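Local coordinates for protein serine Recombinase (Sulfolobus solfataricus, PDB 3LHF) that probably binds DNA and carries out strand exchange as a transposon-encoded serine recombinase, represented here by its resolvase-type catalytic domain, at residues K24-Q29 against V94-E99; V68-R73 against E99-E104. The protein carries 1 engineered substitution. All blocks are in the same frame, centred on the assembly; numbering follows the deposited sequence.

Contact 1. Residues K24-Q29 against V94-E99; sequences KYLEEQ and VVINQE
Ile96 sends its CD1 methyl into a notch on the side of helix 16-29, between Tyr25, Leu26 and Gln29. The tight part is at Leu26, where CD2 lies 3.3 Å from Ile96 CD1, though the exact closeness is uncertain. Leu26 also packs on Leu6 and Ala8 of strand 3-10, which ties this end of the contact to the sheet. With CG1 placed between the backbone N and the carbonyl carbon (chi1 58°), Ile96 reaches across to the helix, and its CG1 lies 3.5 Å from Tyr25 CE1. The tyrosine ring comes from the opposite direction and meets the isoleucine obliquely. Toward solvent the contact loosens. Gln29, an exposed residue, contributes only its aliphatic part: CG stands 3.7 Å from Ile96 CD1 and also sits over one face of the Tyr25 ring, offset toward the rim. Beyond Ile96, the Asn97 amide approaches the phenol end of Tyr25, the two planes turned 36° from each other, with Asn97 CG 3.6 Å from Tyr25 OH. The arrangement is that of a helix packed on a parallel sheet, here packed against the loop that leaves outer strand 92-95 in the alpha/beta catalytic domain of a serine recombinase.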
ATOM      1  N   LYS D  24      11.602 -10.032 -21.599  1.00 42.76           N
ATOM      2  CA  LYS D  24      11.707  -9.931 -23.024  1.00 46.18           C
ATOM      3  C   LYS D  24      10.547  -9.136 -23.581  1.00 47.40           C
ATOM      4  O   LYS D  24      10.692  -8.408 -24.529  1.00 47.62           O
ATOM      5  CB  LYS D  24      11.793 -11.308 -23.657  1.00 45.87           C
ATOM      6  N   TYR D  25       9.386  -9.294 -22.981  1.00 47.94           N
ATOM      7  CA  TYR D  25       8.219  -8.550 -23.391  1.00 48.61           C
ATOM      8  C   TYR D  25       8.382  -7.053 -23.191  1.00 47.59           C
ATOM      9  O   TYR D  25       8.043  -6.284 -24.046  1.00 49.69           O
ATOM     10  CB  TYR D  25       7.006  -9.036 -22.629  1.00 47.54           C
ATOM     11  CG  TYR D  25       5.853  -8.109 -22.745  1.00 49.77           C
ATOM     12  CD1 TYR D  25       5.530  -7.251 -21.730  1.00 46.58           C
ATOM     13  CD2 TYR D  25       5.110  -8.065 -23.885  1.00 49.55           C
ATOM     14  CE1 TYR D  25       4.494  -6.409 -21.845  1.00 45.33           C
ATOM     15  CE2 TYR D  25       4.077  -7.224 -24.004  1.00 49.47           C
ATOM     16  CZ  TYR D  25       3.774  -6.395 -22.986  1.00 48.23           C
ATOM     17  OH  TYR D  25       2.742  -5.556 -23.125  1.00 49.29           O
ATOM     18  N   LEU D  26       8.912  -6.646 -22.059  1.00 45.15           N
ATOM     19  CA  LEU D  26       9.132  -5.242 -21.808  1.00 44.29           C
ATOM     20  C   LEU D  26      10.120  -4.652 -22.800  1.00 46.80           C
ATOM     21  O   LEU D  26       9.919  -3.579 -23.304  1.00 44.79           O
ATOM     22  CB  LEU D  26       9.635  -5.039 -20.393  1.00 39.85           C
ATOM     23  CG  LEU D  26       8.602  -5.154 -19.290  1.00 41.45           C
ATOM     24  CD1 LEU D  26       9.231  -5.553 -18.018  1.00 39.10           C
ATOM     25  CD2 LEU D  26       7.862  -3.878 -19.130  1.00 42.14           C
ATOM     26  N   GLU D  27      11.174  -5.394 -23.078  1.00 44.24           N
ATOM     27  CA  GLU D  27      12.208  -4.966 -23.980  1.00 44.06           C
ATOM     28  C   GLU D  27      11.676  -4.764 -25.383  1.00 43.70           C
ATOM     29  O   GLU D  27      12.092  -3.866 -26.059  1.00 47.98           O
ATOM     30  CB  GLU D  27      13.376  -5.943 -23.952  1.00 44.84           C
ATOM     31  CG  GLU D  27      14.014  -6.060 -22.609  1.00 44.70           C
ATOM     32  CD  GLU D  27      15.091  -7.106 -22.558  1.00 51.18           C
ATOM     33  OE1 GLU D  27      15.192  -7.897 -23.481  1.00 52.80           O
ATOM     34  OE2 GLU D  27      15.834  -7.149 -21.590  1.00 49.09           O
ATOM     35  N   GLU D  28      10.776  -5.621 -25.819  1.00 45.51           N
ATOM     36  CA  GLU D  28      10.108  -5.476 -27.097  1.00 46.32           C
ATOM     37  C   GLU D  28       9.216  -4.248 -27.177  1.00 51.86           C
ATOM     38  O   GLU D  28       9.111  -3.610 -28.203  1.00 48.00           O
ATOM     39  CB  GLU D  28       9.307  -6.724 -27.422  1.00 43.32           C
ATOM     40  N   GLN D  29       8.534  -3.958 -26.087  1.00 48.78           N
ATOM     41  CA  GLN D  29       7.731  -2.769 -25.985  1.00 45.43           C
ATOM     42  C   GLN D  29       8.502  -1.441 -25.982  1.00 48.56           C
ATOM     43  O   GLN D  29       8.081  -0.513 -26.614  1.00 50.46           O
ATOM     44  CB  GLN D  29       6.799  -2.883 -24.794  1.00 50.05           C
ATOM     45  CG  GLN D  29       5.967  -4.121 -24.790  1.00 47.36           C
ATOM     46  CD  GLN D  29       5.412  -4.442 -26.135  1.00 50.23           C
ATOM     47  OE1 GLN D  29       5.522  -5.548 -26.605  1.00 47.04           O
ATOM     48  NE2 GLN D  29       4.818  -3.471 -26.767  1.00 50.52           N
ATOM     49  N   VAL D  94       5.201   4.230 -16.498  1.00 44.80           N
ATOM     50  CA  VAL D  94       4.574   3.776 -17.705  1.00 44.83           C
ATOM     51  C   VAL D  94       4.157   2.330 -17.501  1.00 46.99           C
ATOM     52  O   VAL D  94       4.918   1.519 -17.040  1.00 43.22           O
ATOM     53  CB  VAL D  94       5.525   3.942 -18.868  1.00 41.96           C
ATOM     54  CG1 VAL D  94       5.006   3.334 -20.070  1.00 42.01           C
ATOM     55  CG2 VAL D  94       5.764   5.359 -19.094  1.00 42.69           C
ATOM     56  N   VAL D  95       2.907   2.050 -17.812  1.00 50.26           N
ATOM     57  CA  VAL D  95       2.306   0.751 -17.603  1.00 47.99           C
ATOM     58  C   VAL D  95       1.832   0.203 -18.932  1.00 45.75           C
ATOM     59  O   VAL D  95       0.942   0.735 -19.515  1.00 51.76           O
ATOM     60  CB  VAL D  95       1.091   0.862 -16.675  1.00 48.56           C
ATOM     61  CG1 VAL D  95       0.378  -0.434 -16.595  1.00 49.40           C
ATOM     62  CG2 VAL D  95       1.485   1.310 -15.325  1.00 42.54           C
ATOM     63  N   ILE D  96       2.426  -0.867 -19.416  1.00 46.34           N
ATOM     64  CA  ILE D  96       2.113  -1.301 -20.753  1.00 46.49           C
ATOM     65  C   ILE D  96       0.830  -2.107 -20.894  1.00 48.21           C
ATOM     66  O   ILE D  96       0.313  -2.207 -21.956  1.00 51.79           O
ATOM     67  CB  ILE D  96       3.316  -1.933 -21.505  1.00 48.22           C
ATOM     68  CG1 ILE D  96       3.901  -3.113 -20.776  1.00 46.82           C
ATOM     69  CG2 ILE D  96       4.438  -0.921 -21.737  1.00 37.08           C
ATOM     70  CD1 ILE D  96       5.293  -3.390 -21.220  1.00 45.75           C
ATOM     71  N   ASN D  97       0.300  -2.645 -19.817  1.00 47.10           N
ATOM     72  CA  ASN D  97      -0.994  -3.291 -19.866  1.00 47.43           C
ATOM     73  C   ASN D  97      -1.818  -2.847 -18.705  1.00 47.62           C
ATOM     74  O   ASN D  97      -1.532  -3.177 -17.587  1.00 50.98           O
ATOM     75  CB  ASN D  97      -0.881  -4.799 -19.875  1.00 43.82           C
ATOM     76  CG  ASN D  97      -0.235  -5.314 -21.106  1.00 48.42           C
ATOM     77  OD1 ASN D  97      -0.362  -4.755 -22.164  1.00 45.93           O
ATOM     78  ND2 ASN D  97       0.489  -6.377 -20.966  1.00 50.64           N
ATOM     79  N   GLN D  98      -2.844  -2.074 -18.986  1.00 45.26           N
ATOM     80  CA  GLN D  98      -3.622  -1.450 -17.951  1.00 47.16           C
ATOM     81  C   GLN D  98      -4.716  -2.343 -17.379  1.00 50.24           C
ATOM     82  O   GLN D  98      -5.879  -2.085 -17.570  1.00 51.27           O
ATOM     83  CB  GLN D  98      -4.203  -0.171 -18.513  1.00 47.85           C
ATOM     84  CG  GLN D  98      -4.398   0.910 -17.528  1.00 49.61           C
ATOM     85  CD  GLN D  98      -3.175   1.725 -17.306  1.00 56.02           C
ATOM     86  OE1 GLN D  98      -2.621   2.299 -18.225  1.00 56.27           O
ATOM     87  NE2 GLN D  98      -2.750   1.793 -16.070  1.00 58.75           N
ATOM     88  N   GLU D  99      -4.319  -3.374 -16.652  1.00 54.54           N
ATOM     89  CA  GLU D  99      -5.218  -4.400 -16.145  1.00 52.68           C
ATOM     90  C   GLU D  99      -4.691  -5.147 -14.915  1.00 54.39           C
ATOM     91  O   GLU D  99      -3.523  -5.095 -14.602  1.00 49.66           O
ATOM     92  CB  GLU D  99      -5.501  -5.401 -17.249  1.00 52.43           C
ATOM     93  CG  GLU D  99      -6.079  -6.697 -16.803  1.00 57.33           C
ATOM     94  CD  GLU D  99      -6.166  -7.685 -17.918  1.00 56.19           C
ATOM     95  OE1 GLU D  99      -5.231  -7.738 -18.705  1.00 54.13           O
ATOM     96  OE2 GLU D  99      -7.160  -8.405 -18.002  1.00 58.52           O
TER

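Contact 2. Residues V68-R73 against E99-E104; sequences VAYPDR and EDKEEE
The Arg73 and Glu104 side chains cross at a slant, guanidinium and carboxylate planes 75° apart, and Arg73 NH2 makes a salt bridge to Glu104 OE2 (3.1 Å) while also lying 3.2 Å from Glu104 OE1. At the guanidinium edge, in its plane, lie Asp72 OD2 and Glu104 CG, and NH1 makes a second salt bridge, 2.8 Å to Asp72 OD1. The Tyr70 ring has Arg73 CD at its edge; Glu99 O comes to it at a slant, 3.9 Å from CD1, and Lys101 CD lies 4.0 Å from Tyr70 OH. In Glu104, CG, opposite the backbone N (chi1 -163°), reaches 3.4 Å from Asp72 OD1, and the bend at chi2 (93°) turns the carboxylate toward Arg73. Glu104 OE2 also takes a hydrogen bond with Ser11. Shortening Glu104 to an alanine is likely to leave Arg73 without its mate on helix 102-122 and Ser11 without this bond. Asp72 OD2 and Asp100 OD1 stand 3.6 Å apart, like charges whose repulsion is probably eased by Arg76, a salt-bridge partner of Asp100; the other Asp100 oxygen pairs with Lys119 of the second subunit. The Asp72-Arg73-Glu104 salt-bridge network joins the short helix 71-74 to the start of long helix 102-122; with Arg9 and, weakly, Arg48 bonded to the backbone and Ser11 to Glu104, the setting is consistent with the active-site region of the serine recombinase catalytic domain.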
ATOM      1  N   VAL D  68       6.608  -0.852 -16.341  1.00 41.24           N
ATOM      2  CA  VAL D  68       6.163  -2.173 -15.927  1.00 41.12           C
ATOM      3  C   VAL D  68       5.053  -2.695 -16.806  1.00 42.22           C
ATOM      4  O   VAL D  68       4.371  -1.942 -17.430  1.00 46.26           O
ATOM      5  CB  VAL D  68       5.658  -2.166 -14.529  1.00 37.30           C
ATOM      6  CG1 VAL D  68       6.741  -1.786 -13.617  1.00 37.99           C
ATOM      7  CG2 VAL D  68       4.478  -1.243 -14.413  1.00 42.94           C
ATOM      8  N   ALA D  69       4.938  -4.002 -16.903  1.00 44.13           N
ATOM      9  CA  ALA D  69       3.913  -4.653 -17.703  1.00 44.70           C
ATOM     10  C   ALA D  69       2.456  -4.478 -17.242  1.00 48.76           C
ATOM     11  O   ALA D  69       1.572  -4.364 -18.044  1.00 48.70           O
ATOM     12  CB  ALA D  69       4.241  -6.095 -17.894  1.00 42.65           C
ATOM     13  N   TYR D  70       2.246  -4.502 -15.937  1.00 48.04           N
ATOM     14  CA  TYR D  70       0.984  -4.216 -15.299  1.00 48.23           C
ATOM     15  C   TYR D  70       1.290  -3.377 -14.074  1.00 49.03           C
ATOM     16  O   TYR D  70       2.375  -3.424 -13.557  1.00 49.65           O
ATOM     17  CB  TYR D  70       0.289  -5.491 -14.843  1.00 52.59           C
ATOM     18  CG  TYR D  70       0.149  -6.587 -15.855  1.00 54.46           C
ATOM     19  CD1 TYR D  70      -0.734  -6.493 -16.902  1.00 55.47           C
ATOM     20  CD2 TYR D  70       0.871  -7.732 -15.734  1.00 56.37           C
ATOM     21  CE1 TYR D  70      -0.865  -7.497 -17.801  1.00 56.85           C
ATOM     22  CE2 TYR D  70       0.740  -8.730 -16.619  1.00 59.03           C
ATOM     23  CZ  TYR D  70      -0.123  -8.615 -17.651  1.00 60.49           C
ATOM     24  OH  TYR D  70      -0.221  -9.641 -18.531  1.00 64.84           O
ATOM     25  N   PRO D  71       0.320  -2.642 -13.576  1.00 47.78           N
ATOM     26  CA  PRO D  71       0.524  -1.883 -12.351  1.00 48.75           C
ATOM     27  C   PRO D  71       0.724  -2.844 -11.197  1.00 52.18           C
ATOM     28  O   PRO D  71       1.278  -2.514 -10.183  1.00 53.98           O
ATOM     29  CB  PRO D  71      -0.763  -1.113 -12.219  1.00 47.35           C
ATOM     30  CG  PRO D  71      -1.219  -0.980 -13.549  1.00 48.09           C
ATOM     31  CD  PRO D  71      -0.912  -2.229 -14.237  1.00 44.79           C
ATOM     32  N   ASP D  72       0.298  -4.064 -11.439  1.00 53.79           N
ATOM     33  CA  ASP D  72       0.298  -5.168 -10.516  1.00 52.02           C
ATOM     34  C   ASP D  72       1.723  -5.415 -10.107  1.00 50.45           C
ATOM     35  O   ASP D  72       2.030  -5.729  -8.987  1.00 44.44           O
ATOM     36  CB  ASP D  72      -0.159  -6.380 -11.321  1.00 53.20           C
ATOM     37  CG  ASP D  72      -0.844  -7.422 -10.505  1.00 54.84           C
ATOM     38  OD1 ASP D  72      -0.225  -8.045  -9.664  1.00 56.87           O
ATOM     39  OD2 ASP D  72      -2.009  -7.674 -10.756  1.00 60.27           O
ATOM     40  N   ARG D  73       2.597  -5.289 -11.071  1.00 50.49           N
ATOM     41  CA  ARG D  73       3.935  -5.675 -10.857  1.00 49.26           C
ATOM     42  C   ARG D  73       4.498  -4.826  -9.754  1.00 50.23           C
ATOM     43  O   ARG D  73       5.193  -5.332  -8.921  1.00 54.82           O
ATOM     44  CB  ARG D  73       4.728  -5.482 -12.133  1.00 48.93           C
ATOM     45  CG  ARG D  73       4.752  -6.667 -13.055  1.00 46.41           C
ATOM     46  CD  ARG D  73       3.484  -7.377 -13.046  1.00 50.66           C
ATOM     47  NE  ARG D  73       3.624  -8.727 -12.563  1.00 47.16           N
ATOM     48  CZ  ARG D  73       2.663  -9.399 -11.964  1.00 46.72           C
ATOM     49  NH1 ARG D  73       1.492  -8.854 -11.787  1.00 51.11           N
ATOM     50  NH2 ARG D  73       2.876 -10.621 -11.547  1.00 49.15           N
ATOM     51  N   GLU D  99      -4.319  -3.374 -16.652  1.00 54.54           N
ATOM     52  CA  GLU D  99      -5.218  -4.400 -16.145  1.00 52.68           C
ATOM     53  C   GLU D  99      -4.691  -5.147 -14.915  1.00 54.39           C
ATOM     54  O   GLU D  99      -3.523  -5.095 -14.602  1.00 49.66           O
ATOM     55  CB  GLU D  99      -5.501  -5.401 -17.249  1.00 52.43           C
ATOM     56  CG  GLU D  99      -6.079  -6.697 -16.803  1.00 57.33           C
ATOM     57  CD  GLU D  99      -6.166  -7.685 -17.918  1.00 56.19           C
ATOM     58  OE1 GLU D  99      -5.231  -7.738 -18.705  1.00 54.13           O
ATOM     59  OE2 GLU D  99      -7.160  -8.405 -18.002  1.00 58.52           O
ATOM     60  N   ASP D 100      -5.587  -5.861 -14.258  1.00 56.37           N
ATOM     61  CA  ASP D 100      -5.242  -6.844 -13.254  1.00 57.28           C
ATOM     62  C   ASP D 100      -5.463  -8.220 -13.890  1.00 55.85           C
ATOM     63  O   ASP D 100      -6.439  -8.437 -14.561  1.00 55.42           O
ATOM     64  CB  ASP D 100      -6.131  -6.718 -12.012  1.00 57.08           C
ATOM     65  CG  ASP D 100      -5.827  -5.510 -11.173  1.00 57.14           C
ATOM     66  OD1 ASP D 100      -4.666  -5.207 -10.923  1.00 59.27           O
ATOM     67  OD2 ASP D 100      -6.766  -4.864 -10.737  1.00 53.72           O
ATOM     68  N   LYS D 101      -4.538  -9.139 -13.681  1.00 59.17           N
ATOM     69  CA  LYS D 101      -4.685 -10.488 -14.187  1.00 61.31           C
ATOM     70  C   LYS D 101      -5.217 -11.403 -13.092  1.00 60.86           C
ATOM     71  O   LYS D 101      -4.844 -11.282 -11.951  1.00 58.47           O
ATOM     72  CB  LYS D 101      -3.378 -10.982 -14.784  1.00 55.26           C
ATOM     73  CG  LYS D 101      -3.523 -11.537 -16.181  1.00 60.40           C
ATOM     74  CD  LYS D 101      -3.911 -10.487 -17.196  1.00 57.72           C
ATOM     75  CE  LYS D 101      -5.372 -10.580 -17.601  1.00 56.32           C
ATOM     76  NZ  LYS D 101      -5.592 -10.822 -19.027  1.00 50.20           N
ATOM     77  N   GLU D 102      -6.117 -12.303 -13.433  1.00 62.84           N
ATOM     78  CA  GLU D 102      -6.900 -12.988 -12.418  1.00 61.90           C
ATOM     79  C   GLU D 102      -6.192 -13.857 -11.419  1.00 59.69           C
ATOM     80  O   GLU D 102      -6.427 -13.722 -10.246  1.00 60.53           O
ATOM     81  CB  GLU D 102      -7.944 -13.856 -13.092  1.00 67.53           C
ATOM     82  CG  GLU D 102      -9.181 -14.082 -12.274  1.00 67.48           C
ATOM     83  CD  GLU D 102     -10.128 -15.024 -12.943  1.00 70.34           C
ATOM     84  OE1 GLU D 102     -10.515 -16.006 -12.318  1.00 74.11           O
ATOM     85  OE2 GLU D 102     -10.476 -14.794 -14.100  1.00 65.77           O
ATOM     86  N   GLU D 103      -5.335 -14.758 -11.848  1.00 60.99           N
ATOM     87  CA  GLU D 103      -4.727 -15.660 -10.892  1.00 59.82           C
ATOM     88  C   GLU D 103      -3.912 -14.878  -9.888  1.00 61.15           C
ATOM     89  O   GLU D 103      -3.886 -15.197  -8.723  1.00 63.02           O
ATOM     90  CB  GLU D 103      -3.878 -16.716 -11.578  1.00 59.31           C
ATOM     91  N   GLU D 104      -3.249 -13.843 -10.352  1.00 58.48           N
ATOM     92  CA  GLU D 104      -2.470 -13.006  -9.486  1.00 59.19           C
ATOM     93  C   GLU D 104      -3.301 -12.273  -8.442  1.00 56.96           C
ATOM     94  O   GLU D 104      -2.879 -12.112  -7.334  1.00 54.77           O
ATOM     95  CB  GLU D 104      -1.645 -12.037 -10.318  1.00 60.41           C
ATOM     96  CG  GLU D 104      -0.514 -11.398  -9.578  1.00 60.88           C
ATOM     97  CD  GLU D 104       0.795 -12.119  -9.720  1.00 60.89           C
ATOM     98  OE1 GLU D 104       0.932 -13.008 -10.558  1.00 63.85           O
ATOM     99  OE2 GLU D 104       1.703 -11.792  -8.972  1.00 61.44           O
TER

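The two contacts lie with centres about 11 Å apart and share Glu99. Along the chain their segments alternate: 24-29, 68-73, 94-99, then 99-104. Strands 63-68 and 92-95, neighbours in the parallel sheet, connect them, with probable hydrogen bonds between Val68 and both Val94 and Ile96; at and just past the strand ends, Asn97 packs on Ala69 and Val95 on Pro71. Contact 1 is a surface contact holding helix 16-29 beside the loop after the outer strand. Contact 2, nearer the centre of the chain, carries that same loop past helix 71-74 into helix 102-122. Of the two, contact 2 attaches the sheet domain to the long helix, whose beginning lies near the second subunit.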